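Local coordinates for protein purine nucleoside phosphorylase (Thermus thermophilus, PDB 1ODK) that probably catalyses the reversible, phosphate-dependent cleavage of purine nucleosides into free base and a sugar 1-phosphate, at residues G11-R16 / E75-L80; A26-K31 / R223-A228; G92-D97 / A169-G174. All blocks are in the same frame, centred on the assembly; numbering follows the deposited sequence.

Overall arrangement
The three contacts are separate pieces of packing in one alpha/beta subunit of a hexamer. Contact 1 ties the loop before strand 16-20 to the end of helix 67-79, and contact 2 pairs helix 23-33 with the long helix 214-233; their centres are 18 Å apart, their nearest atoms about 8 Å. Contact 3 lies beyond the chain's centre from contact 1, 35 Å away between centres, and 27 Å from contact 2. Helix 67-79 of contact 1 runs on in sequence to strand 84-93, which leads into contact 3. Contacts 1 and 3 each adjoin a different neighbouring subunit. In relatives, the active site lies near a subunit interface.

Contact 1 (G11-R16 / E75-L80); sequences GDVAER and EELVRL
The backbone N of L80 is gripped twice, by E76 O at 3.0 Å and more weakly by L77 O, and this last turn of helix 67-79 leaves L80 pointing toward V13, while L77 reaches it with the end of its side chain. The helix is the connection of a beta-alpha-beta crossover: it leads from strand 56-61 to the parallel strand 84-93, passing strand 16-20, which lies between them in the sheet. V13 sits in the loop that feeds strand 16-20, so the contact joins the entry of the middle strand to the end of the crossover helix.

V13 spreads its two methyls over two leucines. CG2, set beside its own backbone N with CG1 anti to it (chi1 -179°), meets both CB and CD1 of L80, reaching CD1 at 3.9 Å. The two side chains cross at about a right angle, so V13 lies across the leucine instead of running alongside it. The other branch, CG1, touches CD2 of L77 at 4.2 Å, one turn back along the helix. All three residues are buried, and Y40 of strand 37-41 packs on both V13 and L77, while P10 touches L80.

On another side of the same helix, E76 is held by polar bonds: its OE1 takes V6 N, and its OE2 pairs with H5 ND1 and with Y160 OH of the second subunit. Back at the contact, the V13 side chain also leans on the helix end's backbone, with V13 CB 4.0 Å from L80 O.

Contact 2 (A26-K31 / R223-A228); sequences AEWIAK and RMVEVA
I29 leaves helix 23-33 facing V225 of helix 214-233, and I29 CB is still 4.6 Å from V225 CG1. At CB the chain forks. The short branch, I29 CG2, is anti to the backbone N and meets V225 CG1 at 3.8 Å. The long branch starts beside the backbone N (chi1 -66°), where I29 CG1 comes to 3.9 Å from V225 CG2 and lies a little farther from the other methyl. Extended from there (chi2 172°), the branch ends at I29 CD1, which rests on V225 CG2 at 3.8 Å. V225 CG1 thus sits mainly against I29 CG2, and V225 CG2 against I29 CG1 and CD1, the two side chains crossing obliquely. With an alanine in place of this isoleucine, CB would stay, but the change is likely to take away the carbons that face V225 CG1 and most of the cover of V225 CG2, opening a gap between the two helices.

This is helix-to-helix packing in the alpha/beta subunit of the phosphorylase superfamily: the first helix of the chain lies against the last. Away from the contact, A26 and A30 rest on Y49 of strand 48-53, and V227 packs on R140 and L144 of helix 131-144.

W28 adds a second, looser touch. Its indole reaches over to the other helix and meets V225 edge-on: W28 CZ3 is 4.2 Å from V225 CG2, which lies near the ring plane. The same indole touches Q218, V221 and R222, farther back on helix 214-233.

Contact 3 (G92-D97 / A169-G174); sequences GAASSD and AWARYG
A171 CB packs against the loop that follows strand 84-93, with S95 OG 3.6 Å away and the methyl of A94 beside it, CB to CB at 4.3 Å. A171 belongs to the Schellman motif that ends helix 164-171: V175 N bonds back to W170 O and G174 N to A171 O. G174 is the C-prime residue, at a positive phi of 98°; a side chain on this backbone would run into the carbonyl O of Y173. R172, whose CB points away from the loop, folds back so that A169 CA lies over one face of its guanidinium, nearer the rim than the middle.

The turn delivers the chain into strand 175-179, which lies antiparallel to strand 84-93, and the backbones of A94 and L176 are hydrogen-bonded just beyond. The contact therefore packs the end of the helix against the loop leaving one of the two paired strands. It is a small meeting of two methyls, a hydroxyl and a backbone carbonyl: A94 CB points at the helix, and A94 O lies 4.1 Å from A171 CB. W170, next to it, turns its indole away to V110, L112 and V175, and packs on P124 of the third subunit. Y173 O accepts a bond from Y125 OH of that same neighbour.

In S95 the hydroxyl is beside the backbone N, anti to the carbonyl carbon (chi1 -41°), and this brings S95 OG up to the methyl carbon of A171.

Contact 1 (G11-R16 / E75-L80)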
ATOM      1  N   GLY B  11      20.213 -23.075  30.018  1.00 31.78           N
ATOM      2  CA  GLY B  11      20.723 -22.759  31.344  1.00 25.41           C
ATOM      3  C   GLY B  11      21.604 -21.520  31.421  1.00 22.12           C
ATOM      4  O   GLY B  11      21.767 -20.933  32.490  1.00 22.43           O
ATOM      5  N   ASP B  12      22.169 -21.114  30.289  1.00 20.51           N
ATOM      6  CA  ASP B  12      23.049 -19.945  30.239  1.00 19.76           C
ATOM      7  C   ASP B  12      22.360 -18.590  30.378  1.00 18.58           C
ATOM      8  O   ASP B  12      22.948 -17.647  30.901  1.00 17.05           O
ATOM      9  CB  ASP B  12      23.831 -19.917  28.924  1.00 18.96           C
ATOM     10  CG  ASP B  12      24.789 -21.070  28.784  1.00 24.83           C
ATOM     11  OD1 ASP B  12      25.359 -21.499  29.809  1.00 25.09           O
ATOM     12  OD2 ASP B  12      24.987 -21.535  27.639  1.00 31.74           O
ATOM     13  N   VAL B  13      21.127 -18.496  29.894  1.00 16.56           N
ATOM     14  CA  VAL B  13      20.387 -17.236  29.909  1.00 15.16           C
ATOM     15  C   VAL B  13      19.405 -17.077  31.063  1.00 14.45           C
ATOM     16  O   VAL B  13      18.622 -17.976  31.353  1.00 16.78           O
ATOM     17  CB  VAL B  13      19.624 -17.061  28.574  1.00 16.79           C
ATOM     18  CG1 VAL B  13      18.870 -15.739  28.561  1.00 15.41           C
ATOM     19  CG2 VAL B  13      20.615 -17.147  27.405  1.00 14.63           C
ATOM     20  N   ALA B  14      19.444 -15.915  31.708  1.00 13.83           N
ATOM     21  CA  ALA B  14      18.554 -15.632  32.829  1.00 13.98           C
ATOM     22  C   ALA B  14      17.182 -15.201  32.327  1.00 13.39           C
ATOM     23  O   ALA B  14      17.008 -14.892  31.148  1.00 14.21           O
ATOM     24  CB  ALA B  14      19.149 -14.533  33.706  1.00 12.35           C
ATOM     25  N   GLU B  15      16.204 -15.184  33.225  1.00 12.88           N
ATOM     26  CA  GLU B  15      14.861 -14.766  32.849  1.00 16.47           C
ATOM     27  C   GLU B  15      14.833 -13.278  32.520  1.00 16.04           C
ATOM     28  O   GLU B  15      14.059 -12.840  31.667  1.00 17.47           O
ATOM     29  CB  GLU B  15      13.869 -15.058  33.977  1.00 17.22           C
ATOM     30  CG  GLU B  15      13.505 -16.520  34.118  1.00 26.01           C
ATOM     31  CD  GLU B  15      12.419 -16.751  35.154  1.00 30.93           C
ATOM     32  OE1 GLU B  15      11.975 -17.910  35.292  1.00 39.52           O
ATOM     33  OE2 GLU B  15      12.009 -15.781  35.830  1.00 32.61           O
ATOM     34  N   ARG B  16      15.677 -12.510  33.205  1.00 14.11           N
ATOM     35  CA  ARG B  16      15.761 -11.066  33.006  1.00 16.13           C
ATOM     36  C   ARG B  16      16.968 -10.751  32.134  1.00 14.92           C
ATOM     37  O   ARG B  16      18.090 -11.150  32.450  1.00 12.93           O
ATOM     38  CB  ARG B  16      15.881 -10.359  34.359  1.00 17.02           C
ATOM     39  CG  ARG B  16      14.706 -10.643  35.282  1.00 17.58           C
ATOM     40  CD  ARG B  16      14.872 -10.013  36.658  1.00 20.75           C
ATOM     41  NE  ARG B  16      13.674 -10.227  37.467  1.00 19.67           N
ATOM     42  CZ  ARG B  16      13.290 -11.410  37.937  1.00 19.69           C
ATOM     43  NH1 ARG B  16      12.177 -11.510  38.654  1.00 24.02           N
ATOM     44  NH2 ARG B  16      14.026 -12.489  37.707  1.00 18.13           N
ATOM     45  N   GLU B  75      13.942 -13.669  19.316  1.00 13.75           N
ATOM     46  CA  GLU B  75      13.303 -14.966  19.089  1.00 12.90           C
ATOM     47  C   GLU B  75      14.114 -16.089  19.742  1.00 14.94           C
ATOM     48  O   GLU B  75      13.562 -16.982  20.388  1.00 14.22           O
ATOM     49  CB  GLU B  75      13.173 -15.242  17.582  1.00 13.39           C
ATOM     50  CG  GLU B  75      12.142 -14.364  16.862  1.00 13.18           C
ATOM     51  CD  GLU B  75      10.727 -14.927  16.924  1.00 17.79           C
ATOM     52  OE1 GLU B  75      10.373 -15.576  17.931  1.00 14.25           O
ATOM     53  OE2 GLU B  75       9.956 -14.708  15.965  1.00 15.24           O
ATOM     54  N   GLU B  76      15.428 -16.045  19.570  1.00 12.10           N
ATOM     55  CA  GLU B  76      16.282 -17.074  20.140  1.00 13.33           C
ATOM     56  C   GLU B  76      16.400 -16.954  21.661  1.00 14.51           C
ATOM     57  O   GLU B  76      16.431 -17.967  22.360  1.00 13.40           O
ATOM     58  CB  GLU B  76      17.648 -17.045  19.445  1.00 13.85           C
ATOM     59  CG  GLU B  76      17.541 -17.505  17.984  1.00 13.06           C
ATOM     60  CD  GLU B  76      18.853 -17.462  17.216  1.00 15.64           C
ATOM     61  OE1 GLU B  76      19.919 -17.249  17.833  1.00 17.83           O
ATOM     62  OE2 GLU B  76      18.813 -17.651  15.981  1.00 17.27           O
ATOM     63  N   LEU B  77      16.432 -15.727  22.173  1.00 11.85           N
ATOM     64  CA  LEU B  77      16.511 -15.510  23.617  1.00 14.77           C
ATOM     65  C   LEU B  77      15.281 -16.084  24.323  1.00 16.65           C
ATOM     66  O   LEU B  77      15.391 -16.652  25.411  1.00 14.00           O
ATOM     67  CB  LEU B  77      16.628 -14.014  23.940  1.00 11.10           C
ATOM     68  CG  LEU B  77      18.009 -13.380  23.769  1.00 16.33           C
ATOM     69  CD1 LEU B  77      17.933 -11.902  24.119  1.00 15.53           C
ATOM     70  CD2 LEU B  77      19.021 -14.088  24.674  1.00 14.75           C
ATOM     71  N   VAL B  78      14.113 -15.932  23.700  1.00 13.47           N
ATOM     72  CA  VAL B  78      12.876 -16.447  24.271  1.00 15.68           C
ATOM     73  C   VAL B  78      12.937 -17.973  24.330  1.00 17.42           C
ATOM     74  O   VAL B  78      12.495 -18.584  25.307  1.00 16.37           O
ATOM     75  CB  VAL B  78      11.644 -16.005  23.444  1.00 16.50           C
ATOM     76  CG1 VAL B  78      10.403 -16.775  23.893  1.00 16.47           C
ATOM     77  CG2 VAL B  78      11.415 -14.513  23.626  1.00 14.91           C
ATOM     78  N   ARG B  79      13.494 -18.582  23.288  1.00 18.80           N
ATOM     79  CA  ARG B  79      13.633 -20.030  23.256  1.00 21.47           C
ATOM     80  C   ARG B  79      14.599 -20.467  24.353  1.00 21.45           C
ATOM     81  O   ARG B  79      14.490 -21.568  24.884  1.00 23.19           O
ATOM     82  CB  ARG B  79      14.159 -20.495  21.894  1.00 23.58           C
ATOM     83  CG  ARG B  79      13.124 -20.482  20.777  1.00 31.40           C
ATOM     84  CD  ARG B  79      11.892 -21.287  21.168  1.00 37.72           C
ATOM     85  NE  ARG B  79      11.339 -22.051  20.051  1.00 46.02           N
ATOM     86  CZ  ARG B  79      11.907 -23.138  19.534  1.00 47.34           C
ATOM     87  NH1 ARG B  79      13.050 -23.598  20.030  1.00 48.83           N
ATOM     88  NH2 ARG B  79      11.325 -23.776  18.527  1.00 49.11           N
ATOM     89  N   LEU B  80      15.537 -19.588  24.694  1.00 20.23           N
ATOM     90  CA  LEU B  80      16.529 -19.879  25.722  1.00 19.91           C
ATOM     91  C   LEU B  80      16.032 -19.597  27.138  1.00 21.31           C
ATOM     92  O   LEU B  80      16.772 -19.778  28.102  1.00 22.71           O
ATOM     93  CB  LEU B  80      17.815 -19.086  25.450  1.00 18.18           C
ATOM     94  CG  LEU B  80      18.618 -19.542  24.226  1.00 22.03           C
ATOM     95  CD1 LEU B  80      19.725 -18.545  23.905  1.00 18.26           C
ATOM     96  CD2 LEU B  80      19.198 -20.931  24.499  1.00 19.78           C
TER

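Contact 2 (A26-K31 / R223-A228)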
ATOM      1  N   ALA B  26      27.663  -4.141  25.783  1.00 11.73           N
ATOM      2  CA  ALA B  26      27.226  -5.320  26.525  1.00 12.94           C
ATOM      3  C   ALA B  26      28.340  -5.738  27.483  1.00 13.34           C
ATOM      4  O   ALA B  26      28.093  -6.017  28.660  1.00 13.23           O
ATOM      5  CB  ALA B  26      26.913  -6.462  25.567  1.00 11.35           C
ATOM      6  N   GLU B  27      29.565  -5.785  26.969  1.00 13.55           N
ATOM      7  CA  GLU B  27      30.723  -6.168  27.774  1.00 13.59           C
ATOM      8  C   GLU B  27      30.908  -5.211  28.948  1.00 14.02           C
ATOM      9  O   GLU B  27      31.126  -5.639  30.082  1.00 16.32           O
ATOM     10  CB  GLU B  27      31.986  -6.171  26.912  1.00 15.56           C
ATOM     11  CG  GLU B  27      33.261  -6.476  27.678  1.00 20.81           C
ATOM     12  CD  GLU B  27      34.480  -6.482  26.782  1.00 26.54           C
ATOM     13  OE1 GLU B  27      34.741  -5.456  26.117  1.00 24.45           O
ATOM     14  OE2 GLU B  27      35.176  -7.517  26.739  1.00 27.67           O
ATOM     15  N   TRP B  28      30.815  -3.914  28.669  1.00 12.67           N
ATOM     16  CA  TRP B  28      30.970  -2.897  29.702  1.00 15.51           C
ATOM     17  C   TRP B  28      29.916  -3.050  30.799  1.00 14.21           C
ATOM     18  O   TRP B  28      30.218  -2.925  31.988  1.00 12.50           O
ATOM     19  CB  TRP B  28      30.861  -1.500  29.090  1.00 14.09           C
ATOM     20  CG  TRP B  28      30.912  -0.416  30.107  1.00 17.83           C
ATOM     21  CD1 TRP B  28      32.022   0.085  30.720  1.00 17.97           C
ATOM     22  CD2 TRP B  28      29.792   0.278  30.672  1.00 18.59           C
ATOM     23  NE1 TRP B  28      31.663   1.051  31.634  1.00 21.04           N
ATOM     24  CE2 TRP B  28      30.299   1.187  31.623  1.00 20.82           C
ATOM     25  CE3 TRP B  28      28.406   0.216  30.465  1.00 19.31           C
ATOM     26  CZ2 TRP B  28      29.470   2.032  32.370  1.00 22.05           C
ATOM     27  CZ3 TRP B  28      27.581   1.057  31.207  1.00 19.03           C
ATOM     28  CH2 TRP B  28      28.119   1.953  32.148  1.00 22.21           C
ATOM     29  N   ILE B  29      28.679  -3.319  30.393  1.00 13.69           N
ATOM     30  CA  ILE B  29      27.588  -3.488  31.346  1.00 11.37           C
ATOM     31  C   ILE B  29      27.837  -4.694  32.248  1.00 13.34           C
ATOM     32  O   ILE B  29      27.714  -4.608  33.469  1.00 12.99           O
ATOM     33  CB  ILE B  29      26.233  -3.705  30.626  1.00 11.58           C
ATOM     34  CG1 ILE B  29      25.831  -2.447  29.854  1.00  9.73           C
ATOM     35  CG2 ILE B  29      25.156  -4.066  31.639  1.00  9.86           C
ATOM     36  CD1 ILE B  29      24.613  -2.662  28.972  1.00 12.81           C
ATOM     37  N   ALA B  30      28.176  -5.821  31.638  1.00 13.08           N
ATOM     38  CA  ALA B  30      28.419  -7.041  32.389  1.00 17.45           C
ATOM     39  C   ALA B  30      29.535  -6.874  33.416  1.00 17.65           C
ATOM     40  O   ALA B  30      29.368  -7.207  34.588  1.00 17.38           O
ATOM     41  CB  ALA B  30      28.750  -8.180  31.434  1.00 13.94           C
ATOM     42  N   LYS B  31      30.672  -6.349  32.973  1.00 18.04           N
ATOM     43  CA  LYS B  31      31.820  -6.158  33.851  1.00 19.68           C
ATOM     44  C   LYS B  31      31.624  -5.076  34.908  1.00 20.81           C
ATOM     45  O   LYS B  31      32.127  -5.198  36.027  1.00 21.38           O
ATOM     46  CB  LYS B  31      33.062  -5.842  33.011  1.00 23.67           C
ATOM     47  CG  LYS B  31      33.584  -7.045  32.237  1.00 27.39           C
ATOM     48  CD  LYS B  31      34.706  -6.677  31.280  1.00 29.81           C
ATOM     49  CE  LYS B  31      35.473  -7.921  30.842  1.00 33.51           C
ATOM     50  NZ  LYS B  31      34.561  -8.996  30.355  1.00 38.35           N
ATOM     51  N   ARG B 223      23.418   5.923  33.159  1.00 15.00           N
ATOM     52  CA  ARG B 223      22.136   6.206  33.801  1.00 15.39           C
ATOM     53  C   ARG B 223      21.043   5.274  33.292  1.00 16.51           C
ATOM     54  O   ARG B 223      20.244   4.741  34.064  1.00 14.10           O
ATOM     55  CB  ARG B 223      21.725   7.653  33.532  1.00 19.94           C
ATOM     56  CG  ARG B 223      22.689   8.695  34.076  1.00 23.02           C
ATOM     57  CD  ARG B 223      22.299  10.088  33.603  1.00 25.27           C
ATOM     58  NE  ARG B 223      23.112  11.123  34.234  1.00 27.62           N
ATOM     59  CZ  ARG B 223      22.950  12.425  34.033  1.00 28.34           C
ATOM     60  NH1 ARG B 223      22.000  12.856  33.213  1.00 30.11           N
ATOM     61  NH2 ARG B 223      23.733  13.296  34.657  1.00 31.52           N
ATOM     62  N   MET B 224      21.011   5.094  31.977  1.00 14.65           N
ATOM     63  CA  MET B 224      20.023   4.234  31.346  1.00 15.01           C
ATOM     64  C   MET B 224      20.126   2.776  31.821  1.00 13.04           C
ATOM     65  O   MET B 224      19.111   2.127  32.089  1.00 10.38           O
ATOM     66  CB  MET B 224      20.190   4.341  29.826  1.00 14.11           C
ATOM     67  CG  MET B 224      19.871   3.103  29.038  1.00 17.43           C
ATOM     68  SD  MET B 224      20.125   3.454  27.298  1.00 17.70           S
ATOM     69  CE  MET B 224      21.855   3.078  27.085  1.00 16.59           C
ATOM     70  N   VAL B 225      21.350   2.264  31.930  1.00 11.08           N
ATOM     71  CA  VAL B 225      21.567   0.888  32.374  1.00 10.83           C
ATOM     72  C   VAL B 225      21.160   0.698  33.837  1.00 13.42           C
ATOM     73  O   VAL B 225      20.547  -0.310  34.195  1.00 14.60           O
ATOM     74  CB  VAL B 225      23.051   0.479  32.195  1.00 11.56           C
ATOM     75  CG1 VAL B 225      23.298  -0.905  32.796  1.00 12.76           C
ATOM     76  CG2 VAL B 225      23.405   0.476  30.706  1.00 12.17           C
ATOM     77  N   GLU B 226      21.503   1.667  34.680  1.00 14.88           N
ATOM     78  CA  GLU B 226      21.146   1.599  36.093  1.00 16.61           C
ATOM     79  C   GLU B 226      19.622   1.549  36.222  1.00 17.76           C
ATOM     80  O   GLU B 226      19.078   0.777  37.017  1.00 14.95           O
ATOM     81  CB  GLU B 226      21.686   2.821  36.839  1.00 21.31           C
ATOM     82  CG  GLU B 226      21.386   2.813  38.332  1.00 26.51           C
ATOM     83  CD  GLU B 226      21.910   4.048  39.044  1.00 29.47           C
ATOM     84  OE1 GLU B 226      21.828   4.090  40.291  1.00 32.46           O
ATOM     85  OE2 GLU B 226      22.399   4.974  38.363  1.00 27.85           O
ATOM     86  N   VAL B 227      18.931   2.378  35.443  1.00 15.22           N
ATOM     87  CA  VAL B 227      17.471   2.394  35.487  1.00 14.07           C
ATOM     88  C   VAL B 227      16.920   1.041  35.053  1.00 15.99           C
ATOM     89  O   VAL B 227      16.041   0.477  35.708  1.00 16.32           O
ATOM     90  CB  VAL B 227      16.885   3.495  34.569  1.00 13.49           C
ATOM     91  CG1 VAL B 227      15.381   3.318  34.434  1.00 15.13           C
ATOM     92  CG2 VAL B 227      17.187   4.873  35.151  1.00 16.18           C
ATOM     93  N   ALA B 228      17.448   0.512  33.954  1.00 13.85           N
ATOM     94  CA  ALA B 228      16.987  -0.771  33.437  1.00 14.00           C
ATOM     95  C   ALA B 228      17.222  -1.926  34.413  1.00 10.34           C
ATOM     96  O   ALA B 228      16.340  -2.757  34.613  1.00 12.28           O
ATOM     97  CB  ALA B 228      17.662  -1.068  32.096  1.00 11.23           C
TER

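Contact 3 (G92-D97 / A169-G174)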
ATOM      1  N   GLY B  92      18.475   9.118  18.211  1.00 15.45           N
ATOM      2  CA  GLY B  92      18.705  10.441  17.663  1.00 17.61           C
ATOM      3  C   GLY B  92      17.462  11.279  17.881  1.00 16.83           C
ATOM      4  O   GLY B  92      16.381  10.934  17.399  1.00 13.98           O
ATOM      5  N   ALA B  93      17.609  12.372  18.622  1.00 17.15           N
ATOM      6  CA  ALA B  93      16.479  13.244  18.917  1.00 18.07           C
ATOM      7  C   ALA B  93      15.843  13.802  17.648  1.00 21.64           C
ATOM      8  O   ALA B  93      16.538  14.244  16.734  1.00 16.85           O
ATOM      9  CB  ALA B  93      16.922  14.386  19.822  1.00 17.20           C
ATOM     10  N   ALA B  94      14.514  13.768  17.602  1.00 23.32           N
ATOM     11  CA  ALA B  94      13.771  14.289  16.459  1.00 28.43           C
ATOM     12  C   ALA B  94      13.379  15.729  16.767  1.00 33.56           C
ATOM     13  O   ALA B  94      13.173  16.535  15.862  1.00 34.29           O
ATOM     14  CB  ALA B  94      12.521  13.449  16.213  1.00 20.97           C
ATOM     15  N   SER B  95      13.282  16.037  18.057  1.00 39.70           N
ATOM     16  CA  SER B  95      12.908  17.370  18.519  1.00 43.10           C
ATOM     17  C   SER B  95      14.132  18.119  19.030  1.00 43.99           C
ATOM     18  O   SER B  95      15.157  17.516  19.357  1.00 41.89           O
ATOM     19  CB  SER B  95      11.891  17.268  19.660  1.00 45.30           C
ATOM     20  OG  SER B  95      10.926  16.257  19.415  1.00 50.76           O
ATOM     21  N   SER B  96      14.017  19.439  19.105  1.00 44.90           N
ATOM     22  CA  SER B  96      15.106  20.268  19.601  1.00 44.38           C
ATOM     23  C   SER B  96      15.013  20.307  21.123  1.00 43.17           C
ATOM     24  O   SER B  96      15.949  20.718  21.806  1.00 43.82           O
ATOM     25  CB  SER B  96      14.985  21.687  19.045  1.00 46.79           C
ATOM     26  OG  SER B  96      13.759  22.280  19.445  1.00 46.04           O
ATOM     27  N   ASP B  97      13.871  19.869  21.645  1.00 42.67           N
ATOM     28  CA  ASP B  97      13.637  19.865  23.084  1.00 44.47           C
ATOM     29  C   ASP B  97      14.498  18.831  23.805  1.00 42.61           C
ATOM     30  O   ASP B  97      14.872  19.028  24.961  1.00 43.07           O
ATOM     31  CB  ASP B  97      12.154  19.603  23.371  1.00 48.75           C
ATOM     32  CG  ASP B  97      11.757  19.983  24.791  1.00 54.64           C
ATOM     33  OD1 ASP B  97      10.557  19.865  25.123  1.00 57.46           O
ATOM     34  OD2 ASP B  97      12.640  20.401  25.573  1.00 56.81           O
ATOM     35  N   ALA B 169       9.008  16.704  11.163  1.00 16.20           N
ATOM     36  CA  ALA B 169       7.629  16.411  10.790  1.00 16.19           C
ATOM     37  C   ALA B 169       7.067  15.327  11.709  1.00 17.53           C
ATOM     38  O   ALA B 169       5.938  15.434  12.195  1.00 17.16           O
ATOM     39  CB  ALA B 169       7.557  15.955   9.333  1.00 15.89           C
ATOM     40  N   TRP B 170       7.854  14.279  11.941  1.00 15.51           N
ATOM     41  CA  TRP B 170       7.425  13.189  12.815  1.00 13.42           C
ATOM     42  C   TRP B 170       7.250  13.651  14.261  1.00 13.69           C
ATOM     43  O   TRP B 170       6.380  13.153  14.976  1.00 13.60           O
ATOM     44  CB  TRP B 170       8.428  12.031  12.760  1.00 14.52           C
ATOM     45  CG  TRP B 170       8.155  11.070  11.640  1.00 13.97           C
ATOM     46  CD1 TRP B 170       8.904  10.882  10.510  1.00 15.70           C
ATOM     47  CD2 TRP B 170       7.034  10.187  11.530  1.00 12.11           C
ATOM     48  NE1 TRP B 170       8.314   9.936   9.705  1.00 13.44           N
ATOM     49  CE2 TRP B 170       7.166   9.494  10.308  1.00 16.64           C
ATOM     50  CE3 TRP B 170       5.928   9.916  12.346  1.00 13.36           C
ATOM     51  CZ2 TRP B 170       6.232   8.544   9.881  1.00 18.55           C
ATOM     52  CZ3 TRP B 170       4.996   8.970  11.919  1.00 15.01           C
ATOM     53  CH2 TRP B 170       5.157   8.299  10.698  1.00 16.62           C
ATOM     54  N   ALA B 171       8.076  14.601  14.693  1.00 12.98           N
ATOM     55  CA  ALA B 171       7.979  15.112  16.058  1.00 15.58           C
ATOM     56  C   ALA B 171       6.618  15.772  16.278  1.00 14.41           C
ATOM     57  O   ALA B 171       6.093  15.772  17.390  1.00 15.06           O
ATOM     58  CB  ALA B 171       9.098  16.114  16.337  1.00 13.09           C
ATOM     59  N   ARG B 172       6.049  16.328  15.213  1.00 15.01           N
ATOM     60  CA  ARG B 172       4.747  16.975  15.317  1.00 18.45           C
ATOM     61  C   ARG B 172       3.668  15.933  15.580  1.00 17.61           C
ATOM     62  O   ARG B 172       2.541  16.271  15.938  1.00 16.34           O
ATOM     63  CB  ARG B 172       4.433  17.773  14.045  1.00 21.95           C
ATOM     64  CG  ARG B 172       5.325  19.002  13.873  1.00 27.12           C
ATOM     65  CD  ARG B 172       4.749  19.990  12.864  1.00 33.58           C
ATOM     66  NE  ARG B 172       4.953  19.578  11.477  1.00 40.92           N
ATOM     67  CZ  ARG B 172       6.083  19.764  10.800  1.00 42.64           C
ATOM     68  NH1 ARG B 172       7.118  20.361  11.380  1.00 43.48           N
ATOM     69  NH2 ARG B 172       6.178  19.357   9.541  1.00 39.16           N
ATOM     70  N   TYR B 173       4.025  14.660  15.416  1.00 15.52           N
ATOM     71  CA  TYR B 173       3.094  13.568  15.665  1.00 15.68           C
ATOM     72  C   TYR B 173       3.456  12.815  16.947  1.00 15.19           C
ATOM     73  O   TYR B 173       2.965  11.714  17.192  1.00 14.93           O
ATOM     74  CB  TYR B 173       3.063  12.617  14.466  1.00 16.18           C
ATOM     75  CG  TYR B 173       2.367  13.229  13.275  1.00 20.90           C
ATOM     76  CD1 TYR B 173       1.020  12.975  13.023  1.00 19.84           C
ATOM     77  CD2 TYR B 173       3.037  14.123  12.438  1.00 23.43           C
ATOM     78  CE1 TYR B 173       0.353  13.598  11.970  1.00 23.11           C
ATOM     79  CE2 TYR B 173       2.379  14.756  11.382  1.00 29.73           C
ATOM     80  CZ  TYR B 173       1.037  14.488  11.155  1.00 29.01           C
ATOM     81  OH  TYR B 173       0.379  15.124  10.127  1.00 33.34           O
ATOM     82  N   GLY B 174       4.323  13.418  17.758  1.00 15.32           N
ATOM     83  CA  GLY B 174       4.702  12.812  19.023  1.00 12.33           C
ATOM     84  C   GLY B 174       6.005  12.034  19.099  1.00 14.35           C
ATOM     85  O   GLY B 174       6.391  11.596  20.187  1.00 15.32           O
TER